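Local coordinates for vanadium-dependent haloperoxidase (Zobellia galactanivorans, PDB 4CIT), which acts as an iodoperoxidase, using bound vanadate in what is probably a peroxide-driven oxidation of iodide, at residues Y237-E242 / Y425-E430; D245-I250 / D350-V355; I34-E39 / T105-L110. One frame throughout, in Å; residues are numbered along the deposited sequence.

In the fold
From the N terminus, contact 3 is the first to close: the start of helix 108-123 comes back against the chain leading into helix 38-55, before either other contact has opened. Helix 235-253 then opens two in succession, contact 1 at 237-242 and contact 2 at 245-250. Contact 2 closes first, on the loop 350-355 between helices 340-347 and 367-383; contact 1 closes at 425-430, where helix 426-446 begins, so its larger loop encloses contact 2 without crossing. Together they tie one helix to two separate parts of the PAP2 region, their centres 14 Å apart. Contact 3 lies across the chain's centre, about 50 Å from contact 1 centre to centre.

Contact 1: Y237-E242 / Y425-E430; sequences YKELKE and YRAAIE
R426 and E242 join the two segments in a two-pronged salt bridge, side-on to the guanidinium group. The arginine chain leaves with CG anti to the backbone N (chi1 177°) and bends at chi3, laying its NE and NH2 side against the carboxylate. Its CB already lies 3.5 Å from E242 OE1, and CD passes the same oxygen. NE then donates to it (R426 NE to E242 OE1, 2.9 Å), while at the tip R426 NH2 reaches E242 OE2 at 2.6 Å. Guanidinium and carboxylate planes are nearly parallel, 5° apart, but slightly offset, so both bonds leave them at a tilt; both oxygens are met on their syn sides. The remaining nitrogen, NH1, turns to E430 one helical turn on, in a weak bond to OE2, so one arginine serves two acids.

E239 works closer to the backbone: its OE1 accepts from A427 N at 3.0 Å, nearly straight though well out of the carboxylate plane, and also brushes Y425 CB. L240 CD1 packs in plane at the ring edge of Y425, 3.9 Å from CE1; the Y425 hydroxyl is taken up by I338 O.

The helices meet nearly perpendicular, their segment axes crossing at 88°. E239 thus takes the A427 amide directly, and a water held by E239 O and E242 OE1 takes that of R426, at a helix start where the dipole would probably favour negative charge. The N-cap of this PAP2-fold helix, Y425, directly follows H424, a residue of the vanadate pocket.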
loop_
_atom_site.group_PDB
_atom_site.type_symbol
_atom_site.label_atom_id
_atom_site.label_comp_id
_atom_site.label_asym_id
_atom_site.label_seq_id
_atom_site.Cartn_x
_atom_site.Cartn_y
_atom_site.Cartn_z
ATOM N N TYR A 237 -23.664 -16.316 12.419
ATOM C CA TYR A 237 -23.758 -17.672 11.927
ATOM C C TYR A 237 -24.094 -17.687 10.445
ATOM O O TYR A 237 -23.542 -18.497 9.673
ATOM C CB TYR A 237 -24.771 -18.491 12.746
ATOM C CG TYR A 237 -24.454 -19.983 12.669
ATOM C CD1 TYR A 237 -23.431 -20.513 13.437
ATOM C CD2 TYR A 237 -25.158 -20.835 11.836
ATOM C CE1 TYR A 237 -23.113 -21.853 13.409
ATOM C CE2 TYR A 237 -24.844 -22.208 11.794
ATOM C CZ TYR A 237 -23.818 -22.691 12.593
ATOM O OH TYR A 237 -23.460 -24.030 12.572
ATOM N N LYS A 238 -24.985 -16.808 10.018
ATOM C CA LYS A 238 -25.250 -16.682 8.621
ATOM C C LYS A 238 -24.005 -16.407 7.825
ATOM O O LYS A 238 -23.796 -16.976 6.759
ATOM C CB LYS A 238 -26.391 -15.704 8.330
ATOM C CG LYS A 238 -27.685 -16.311 8.905
ATOM C CD LYS A 238 -28.914 -15.503 8.522
ATOM C CE LYS A 238 -30.172 -16.043 9.180
ATOM N NZ LYS A 238 -31.200 -14.985 9.097
ATOM N N GLU A 239 -23.201 -15.478 8.318
ATOM C CA GLU A 239 -21.996 -15.140 7.583
ATOM C C GLU A 239 -20.923 -16.252 7.598
ATOM O O GLU A 239 -20.263 -16.456 6.620
ATOM C CB GLU A 239 -21.390 -13.847 8.201
ATOM C CG GLU A 239 -22.281 -12.687 7.847
ATOM C CD GLU A 239 -21.627 -11.358 7.774
ATOM O OE1 GLU A 239 -20.397 -11.244 7.970
ATOM O OE2 GLU A 239 -22.414 -10.397 7.467
ATOM N N LEU A 240 -20.862 -17.014 8.666
ATOM C CA LEU A 240 -19.941 -18.150 8.818
ATOM C C LEU A 240 -20.336 -19.227 7.851
ATOM O O LEU A 240 -19.522 -19.825 7.120
ATOM C CB LEU A 240 -20.132 -18.708 10.250
ATOM C CG LEU A 240 -19.268 -19.891 10.595
ATOM C CD1 LEU A 240 -17.837 -19.443 10.578
ATOM C CD2 LEU A 240 -19.646 -20.456 11.957
ATOM N N LYS A 241 -21.659 -19.447 7.783
ATOM C CA LYS A 241 -22.203 -20.434 6.877
ATOM C C LYS A 241 -21.972 -20.097 5.421
ATOM O O LYS A 241 -21.697 -20.969 4.616
ATOM C CB LYS A 241 -23.697 -20.668 7.158
ATOM C CG LYS A 241 -24.355 -21.815 6.365
ATOM C CD LYS A 241 -25.886 -21.788 6.326
ATOM C CE LYS A 241 -26.479 -23.110 5.834
ATOM N NZ LYS A 241 -26.470 -23.255 4.352
ATOM N N GLU A 242 -22.045 -18.834 5.060
ATOM C CA GLU A 242 -21.680 -18.369 3.741
ATOM C C GLU A 242 -20.212 -18.716 3.353
ATOM O O GLU A 242 -20.000 -19.221 2.359
ATOM C CB GLU A 242 -21.979 -16.856 3.622
ATOM C CG GLU A 242 -21.602 -16.403 2.224
ATOM C CD GLU A 242 -21.659 -14.908 1.923
ATOM O OE1 GLU A 242 -21.754 -14.082 2.848
ATOM O OE2 GLU A 242 -21.548 -14.562 0.690
ATOM N N TYR A 425 -15.228 -12.966 6.450
ATOM C CA TYR A 425 -16.699 -12.945 6.345
ATOM C C TYR A 425 -17.167 -11.762 5.477
ATOM O O TYR A 425 -16.457 -10.750 5.302
ATOM C CB TYR A 425 -17.340 -12.768 7.746
ATOM C CG TYR A 425 -16.799 -13.669 8.854
ATOM C CD1 TYR A 425 -17.148 -14.961 8.968
ATOM C CD2 TYR A 425 -15.867 -13.185 9.726
ATOM C CE1 TYR A 425 -16.601 -15.806 9.980
ATOM C CE2 TYR A 425 -15.334 -13.970 10.747
ATOM C CZ TYR A 425 -15.682 -15.299 10.857
ATOM O OH TYR A 425 -15.065 -15.985 11.889
ATOM N N ARG A 426 -18.430 -11.797 5.061
ATOM C CA ARG A 426 -19.002 -10.723 4.285
ATOM C C ARG A 426 -18.840 -9.357 4.895
ATOM O O ARG A 426 -18.525 -8.369 4.154
ATOM C CB ARG A 426 -20.488 -11.040 3.928
ATOM C CG ARG A 426 -21.234 -9.923 3.162
ATOM C CD ARG A 426 -22.671 -10.376 2.959
ATOM N NE ARG A 426 -22.697 -11.444 1.963
ATOM C CZ ARG A 426 -22.677 -11.276 0.641
ATOM N NH1 ARG A 426 -22.734 -10.051 0.106
ATOM N NH2 ARG A 426 -22.667 -12.344 -0.181
ATOM N N ALA A 427 -19.139 -9.221 6.179
ATOM C CA ALA A 427 -19.089 -7.872 6.824
ATOM C C ALA A 427 -17.721 -7.235 6.734
ATOM O O ALA A 427 -17.598 -6.019 6.418
ATOM C CB ALA A 427 -19.560 -7.915 8.235
ATOM N N ALA A 428 -16.656 -8.033 6.974
ATOM C CA ALA A 428 -15.286 -7.496 6.925
ATOM C C ALA A 428 -14.943 -6.983 5.540
ATOM O O ALA A 428 -14.277 -5.951 5.396
ATOM C CB ALA A 428 -14.298 -8.591 7.321
ATOM N N ILE A 429 -15.538 -7.584 4.524
ATOM C CA ILE A 429 -15.319 -7.210 3.170
ATOM C C ILE A 429 -16.142 -5.994 2.737
ATOM O O ILE A 429 -15.578 -4.993 2.264
ATOM C CB ILE A 429 -15.635 -8.413 2.212
ATOM C CG1 ILE A 429 -14.675 -9.606 2.494
ATOM C CG2 ILE A 429 -15.639 -7.975 0.765
ATOM C CD1 ILE A 429 -15.151 -10.877 1.863
ATOM N N GLU A 430 -17.456 -6.047 2.967
ATOM C CA GLU A 430 -18.372 -4.957 2.544
ATOM C C GLU A 430 -18.150 -3.693 3.352
ATOM O O GLU A 430 -17.995 -2.591 2.780
ATOM C CB GLU A 430 -19.785 -5.422 2.660
ATOM C CG GLU A 430 -20.016 -6.508 1.603
ATOM C CD GLU A 430 -21.485 -6.906 1.501
ATOM O OE1 GLU A 430 -22.269 -6.502 2.325
ATOM O OE2 GLU A 430 -21.817 -7.651 0.602
HETATM O O HOH W 1 -19.914 -14.217 5.050
#

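Contact 2: D245-I250 / D350-V355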
loop_
_atom_site.group_PDB
_atom_site.type_symbol
_atom_site.label_atom_id
_atom_site.label_comp_id
_atom_site.label_asym_id
_atom_site.label_seq_id
_atom_site.Cartn_x
_atom_site.Cartn_y
_atom_site.Cartn_z
ATOM N N ASP A 245 -19.981 -22.520 2.883
ATOM C CA ASP A 245 -20.728 -22.921 1.678
ATOM C C ASP A 245 -20.043 -22.500 0.347
ATOM O O ASP A 245 -19.947 -23.265 -0.622
ATOM C CB ASP A 245 -22.193 -22.396 1.636
ATOM C CG ASP A 245 -23.098 -23.069 2.676
ATOM O OD1 ASP A 245 -22.726 -24.152 3.221
ATOM O OD2 ASP A 245 -24.186 -22.538 2.965
ATOM N N VAL A 246 -19.570 -21.254 0.283
ATOM C CA VAL A 246 -18.777 -20.829 -0.847
ATOM C C VAL A 246 -17.606 -21.746 -1.117
ATOM O O VAL A 246 -17.293 -22.055 -2.271
ATOM C CB VAL A 246 -18.324 -19.338 -0.680
ATOM C CG1 VAL A 246 -17.251 -18.915 -1.701
ATOM C CG2 VAL A 246 -19.487 -18.458 -0.783
ATOM N N ARG A 247 -16.817 -22.093 -0.081
ATOM C CA ARG A 247 -15.650 -22.926 -0.253
ATOM C C ARG A 247 -16.095 -24.269 -0.785
ATOM O O ARG A 247 -15.480 -24.794 -1.753
ATOM C CB ARG A 247 -14.914 -23.071 1.105
ATOM C CG ARG A 247 -13.573 -23.706 0.948
ATOM C CD ARG A 247 -13.596 -25.198 0.832
ATOM N NE ARG A 247 -12.179 -25.486 0.454
ATOM C CZ ARG A 247 -11.667 -25.554 -0.770
ATOM N NH1 ARG A 247 -12.414 -25.469 -1.861
ATOM N NH2 ARG A 247 -10.392 -25.796 -0.906
ATOM N N ASN A 248 -17.182 -24.778 -0.246
ATOM C CA ASN A 248 -17.674 -26.122 -0.720
ATOM C C ASN A 248 -18.182 -26.108 -2.156
ATOM O O ASN A 248 -17.943 -27.094 -2.887
ATOM C CB ASN A 248 -18.716 -26.713 0.233
ATOM C CG ASN A 248 -18.123 -27.077 1.610
ATOM O OD1 ASN A 248 -16.909 -27.223 1.747
ATOM N ND2 ASN A 248 -18.950 -27.073 2.634
ATOM N N LYS A 249 -18.823 -25.017 -2.608
ATOM C CA LYS A 249 -19.148 -24.814 -4.039
ATOM C C LYS A 249 -17.934 -24.749 -4.931
ATOM O O LYS A 249 -17.907 -25.368 -6.017
ATOM C CB LYS A 249 -19.980 -23.567 -4.184
ATOM C CG LYS A 249 -21.367 -23.739 -3.606
ATOM C CD LYS A 249 -22.182 -22.471 -3.803
ATOM C CE LYS A 249 -23.563 -22.616 -3.182
ATOM N NZ LYS A 249 -24.365 -21.359 -3.354
ATOM N N ILE A 250 -16.855 -24.076 -4.480
ATOM C CA ILE A 250 -15.634 -24.086 -5.174
ATOM C C ILE A 250 -15.043 -25.485 -5.330
ATOM O O ILE A 250 -14.612 -25.855 -6.423
ATOM C CB ILE A 250 -14.646 -23.058 -4.537
ATOM C CG1 ILE A 250 -15.227 -21.685 -4.768
ATOM C CG2 ILE A 250 -13.308 -23.175 -5.154
ATOM C CD1 ILE A 250 -14.474 -20.597 -3.998
ATOM N N ASP A 350 -14.488 -30.535 11.047
ATOM C CA ASP A 350 -13.055 -30.547 11.343
ATOM C C ASP A 350 -12.162 -30.833 10.133
ATOM O O ASP A 350 -10.893 -30.727 10.278
ATOM C CB ASP A 350 -12.719 -31.450 12.530
ATOM C CG ASP A 350 -13.148 -32.926 12.350
ATOM O OD1 ASP A 350 -13.499 -33.306 11.259
ATOM O OD2 ASP A 350 -13.064 -33.706 13.310
ATOM N N SER A 351 -12.722 -31.138 9.003
ATOM C CA SER A 351 -11.993 -31.391 7.768
ATOM C C SER A 351 -11.959 -30.165 6.787
ATOM O O SER A 351 -11.169 -30.185 5.788
ATOM C CB SER A 351 -12.613 -32.577 7.046
ATOM O OG SER A 351 -13.817 -32.157 6.348
ATOM N N TRP A 352 -12.716 -29.135 7.080
ATOM C CA TRP A 352 -12.794 -28.015 6.145
ATOM C C TRP A 352 -11.522 -27.205 6.129
ATOM O O TRP A 352 -10.907 -26.968 7.206
ATOM C CB TRP A 352 -13.970 -27.142 6.541
ATOM C CG TRP A 352 -14.381 -26.024 5.623
ATOM C CD1 TRP A 352 -15.314 -26.059 4.638
ATOM C CD2 TRP A 352 -13.832 -24.694 5.609
ATOM N NE1 TRP A 352 -15.480 -24.757 4.084
ATOM C CE2 TRP A 352 -14.550 -23.931 4.658
ATOM C CE3 TRP A 352 -12.850 -24.049 6.369
ATOM C CZ2 TRP A 352 -14.347 -22.607 4.468
ATOM C CZ3 TRP A 352 -12.639 -22.723 6.131
ATOM C CH2 TRP A 352 -13.377 -22.024 5.182
ATOM N N LYS A 353 -11.135 -26.750 4.921
ATOM C CA LYS A 353 -9.972 -25.873 4.769
ATOM C C LYS A 353 -10.305 -24.744 3.826
ATOM O O LYS A 353 -10.934 -24.965 2.834
ATOM C CB LYS A 353 -8.805 -26.626 4.175
ATOM C CG LYS A 353 -8.374 -27.831 5.030
ATOM C CD LYS A 353 -7.858 -27.413 6.386
ATOM C CE LYS A 353 -7.432 -28.659 7.227
ATOM N NZ LYS A 353 -6.531 -29.494 6.389
ATOM N N PRO A 354 -9.823 -23.553 4.115
ATOM C CA PRO A 354 -10.020 -22.460 3.225
ATOM C C PRO A 354 -9.196 -22.613 1.976
ATOM O O PRO A 354 -8.166 -23.288 2.003
ATOM C CB PRO A 354 -9.546 -21.244 4.065
ATOM C CG PRO A 354 -8.580 -21.814 5.014
ATOM C CD PRO A 354 -9.094 -23.204 5.318
ATOM N N VAL A 355 -9.593 -21.957 0.894
ATOM C CA VAL A 355 -8.823 -21.943 -0.325
ATOM C C VAL A 355 -7.442 -21.341 -0.089
ATOM O O VAL A 355 -6.429 -21.908 -0.531
ATOM C CB VAL A 355 -9.551 -21.182 -1.455
ATOM C CG1 VAL A 355 -8.651 -20.912 -2.624
ATOM C CG2 VAL A 355 -10.695 -22.036 -1.992
HETATM O O HOH W 2 -7.969 -25.885 0.641
#
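R247 swings CG away from its own amide nitrogen (chi1 -169°) and bends at chi2 (-81°), which sends its aliphatic part past W352 and brings its guanidinium group to the K353 carbonyl at its edge and V355 over one face. W352 has the same first-torsion choice, which places its indole beside the helix. R247 NE donates to K353 O at 2.7 Å, arriving nearly in line with the carbonyl bond and with the oxygen close to the guanidinium plane. A water at the same group's edge accepts from R247 NH2 and donates to P354 O, adding a second, indirect link to the loop backbone. V355 CG2 sits toward the rim of the guanidinium face, 3.8 Å from R247 CZ.

The arginine CB comes within 3.4 Å of W352 CZ2, so the methylenes pack against the indole while the charged end stands almost perpendicular to it, the planes 83° apart. N248 OD1 approaches the ring edge, 3.5 Å from W352 CD1. The indole is fixed further by Y244, which stacks with it and whose backbone O accepts from W352 NE1. I250 CG2 touches V355 CG2 more loosely.

Residues 352-355 of the loop therefore pass obliquely across one flank of helix 235-253, with W352 wedged between that helix and E341, I344 and N345 of helix 340-347, while I250 continues the packing onto helices 258-266 and 407-420.

Contact 3: I34-E39 / T105-L110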
loop_
_atom_site.group_PDB
_atom_site.type_symbol
_atom_site.label_atom_id
_atom_site.label_comp_id
_atom_site.label_asym_id
_atom_site.label_seq_id
_atom_site.Cartn_x
_atom_site.Cartn_y
_atom_site.Cartn_z
ATOM N N ILE A 34 21.149 15.500 -18.459
ATOM C CA ILE A 34 20.778 14.188 -17.907
ATOM C C ILE A 34 19.279 14.125 -17.999
ATOM O O ILE A 34 18.580 15.014 -17.458
ATOM C CB ILE A 34 21.259 13.983 -16.483
ATOM C CG1 ILE A 34 22.784 13.958 -16.440
ATOM C CG2 ILE A 34 20.635 12.709 -15.860
ATOM C CD1 ILE A 34 23.414 14.018 -15.075
ATOM N N ASN A 35 18.773 13.126 -18.731
ATOM C CA ASN A 35 17.325 12.980 -18.961
ATOM C C ASN A 35 16.801 11.991 -17.949
ATOM O O ASN A 35 17.144 10.805 -18.006
ATOM C CB ASN A 35 16.959 12.461 -20.383
ATOM C CG ASN A 35 15.420 12.380 -20.636
ATOM O OD1 ASN A 35 14.613 13.226 -20.181
ATOM N ND2 ASN A 35 15.000 11.294 -21.316
ATOM N N ILE A 36 15.990 12.481 -17.029
ATOM C CA ILE A 36 15.427 11.665 -15.990
ATOM C C ILE A 36 14.007 11.404 -16.457
ATOM O O ILE A 36 13.305 12.294 -16.872
ATOM C CB ILE A 36 15.393 12.432 -14.663
ATOM C CG1 ILE A 36 16.774 12.774 -14.199
ATOM C CG2 ILE A 36 14.685 11.573 -13.592
ATOM C CD1 ILE A 36 17.685 11.601 -13.974
ATOM N N THR A 37 13.566 10.163 -16.402
ATOM C CA THR A 37 12.198 9.867 -16.826
ATOM C C THR A 37 11.422 9.175 -15.667
ATOM O O THR A 37 11.997 8.751 -14.665
ATOM C CB THR A 37 12.168 8.903 -18.004
ATOM O OG1 THR A 37 12.865 7.728 -17.597
ATOM C CG2 THR A 37 12.751 9.605 -19.292
ATOM N N PRO A 38 10.101 9.082 -15.825
ATOM C CA PRO A 38 9.332 8.434 -14.745
ATOM C C PRO A 38 9.747 7.004 -14.567
ATOM O O PRO A 38 9.652 6.445 -13.439
ATOM C CB PRO A 38 7.882 8.471 -15.258
ATOM C CG PRO A 38 7.869 9.364 -16.475
ATOM C CD PRO A 38 9.260 9.718 -16.864
ATOM N N GLU A 39 10.292 6.398 -15.619
ATOM C CA GLU A 39 10.739 4.989 -15.450
ATOM C C GLU A 39 11.898 4.803 -14.430
ATOM O O GLU A 39 12.057 3.708 -13.901
ATOM C CB GLU A 39 10.992 4.341 -16.795
ATOM C CG GLU A 39 9.686 4.220 -17.651
ATOM C CD GLU A 39 9.244 5.419 -18.518
ATOM O OE1 GLU A 39 9.725 6.612 -18.457
ATOM O OE2 GLU A 39 8.349 5.155 -19.336
ATOM N N THR A 105 23.213 25.010 -10.902
ATOM C CA THR A 105 22.298 24.428 -11.928
ATOM C C THR A 105 21.997 23.033 -11.352
ATOM O O THR A 105 22.906 22.196 -11.117
ATOM C CB THR A 105 22.942 24.332 -13.309
ATOM O OG1 THR A 105 23.163 25.688 -13.806
ATOM C CG2 THR A 105 22.030 23.682 -14.296
ATOM N N ILE A 106 20.720 22.812 -11.072
ATOM C CA ILE A 106 20.304 21.520 -10.517
ATOM C C ILE A 106 19.242 20.911 -11.401
ATOM O O ILE A 106 18.280 21.600 -11.836
ATOM C CB ILE A 106 19.718 21.814 -9.136
ATOM C CG1 ILE A 106 20.851 22.150 -8.163
ATOM C CG2 ILE A 106 18.943 20.620 -8.560
ATOM C CD1 ILE A 106 20.361 22.850 -6.927
ATOM N N ASN A 107 19.302 19.591 -11.570
ATOM C CA ASN A 107 18.274 18.892 -12.365
ATOM C C ASN A 107 17.338 18.338 -11.236
ATOM O O ASN A 107 17.742 17.454 -10.450
ATOM C CB ASN A 107 18.881 17.759 -13.155
ATOM C CG ASN A 107 17.830 16.889 -13.852
ATOM O OD1 ASN A 107 16.707 16.644 -13.340
ATOM N ND2 ASN A 107 18.170 16.468 -15.088
ATOM N N TYR A 108 16.167 18.964 -11.103
ATOM C CA TYR A 108 15.306 18.659 -9.956
ATOM C C TYR A 108 14.743 17.240 -10.018
ATOM O O TYR A 108 14.500 16.632 -8.964
ATOM C CB TYR A 108 14.181 19.720 -9.799
ATOM C CG TYR A 108 14.753 21.133 -9.738
ATOM C CD1 TYR A 108 15.616 21.502 -8.753
ATOM C CD2 TYR A 108 14.474 22.031 -10.716
ATOM C CE1 TYR A 108 16.125 22.777 -8.711
ATOM C CE2 TYR A 108 15.001 23.276 -10.704
ATOM C CZ TYR A 108 15.809 23.645 -9.673
ATOM O OH TYR A 108 16.387 24.910 -9.697
ATOM N N GLU A 109 14.462 16.734 -11.191
ATOM C CA GLU A 109 14.018 15.320 -11.288
ATOM C C GLU A 109 15.087 14.361 -10.805
ATOM O O GLU A 109 14.834 13.330 -10.147
ATOM C CB GLU A 109 13.618 14.983 -12.722
ATOM C CG GLU A 109 12.442 15.820 -13.102
ATOM C CD GLU A 109 12.043 15.652 -14.566
ATOM O OE1 GLU A 109 12.705 14.892 -15.328
ATOM O OE2 GLU A 109 11.076 16.314 -14.978
ATOM N N LEU A 110 16.339 14.658 -11.177
ATOM C CA LEU A 110 17.475 13.881 -10.694
ATOM C C LEU A 110 17.498 13.943 -9.136
ATOM O O LEU A 110 17.622 12.955 -8.463
ATOM C CB LEU A 110 18.760 14.428 -11.345
ATOM C CG LEU A 110 20.074 13.752 -10.974
ATOM C CD1 LEU A 110 20.017 12.308 -11.367
ATOM C CD2 LEU A 110 21.247 14.445 -11.643
HETATM O O HOH W 3 19.782 17.787 -17.390
HETATM O O HOH W 4 15.600 15.412 -16.748
#
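The N-cap of helix 108-123 forms the polar centre of this contact, where N107 meets the chain leading into helix 38-55. N107 OD1 accepts from L110 N at 3.0 Å; the bond is nearly straight at nitrogen (167°), but the donor stands well above the carbonyl plane of the amide. A chi1 of 172° turns the amide away from the residue's own N and carries its other end toward the opposite segment, leaving N107 ND2 2.8 Å from I34 O. Two waters extend this reach. One accepts from I34 N and, weakly, from N107 ND2; the other accepts from I36 N and N107 ND2 and donates to E109 OE1.

Beside this polar strip, I36 presses on the first turn of the helix. Its CB rests 3.7 Å from E109 CB, the two side chains running antiparallel alongside each other, and its CG1 lies over the backbone at L110. I36 CD1 meets L110 CD1 at 3.6 Å, their side chains set nearly perpendicular, and I34 CD1 touches L110 CD2; L110 has two conformers, so these tip contacts describe one of them. W141 of helix 128-144 touches I34, I36 and L110, joining the apolar side, to which L148 adds at I34 and F307 at I36.

A leucine in place of N107 would probably leave the L110 amide without its cap and take from each bridging water one of its two donors. E109 OE1 and I36 O, both acceptors, sit 3.1 Å apart without bonding, a pairing likely to be mildly unfavourable. Buried isoleucine packing thus seems to hold the segments together, while one asparagine amide caps L110 N and, with two waters, serves the amides of I34 and I36.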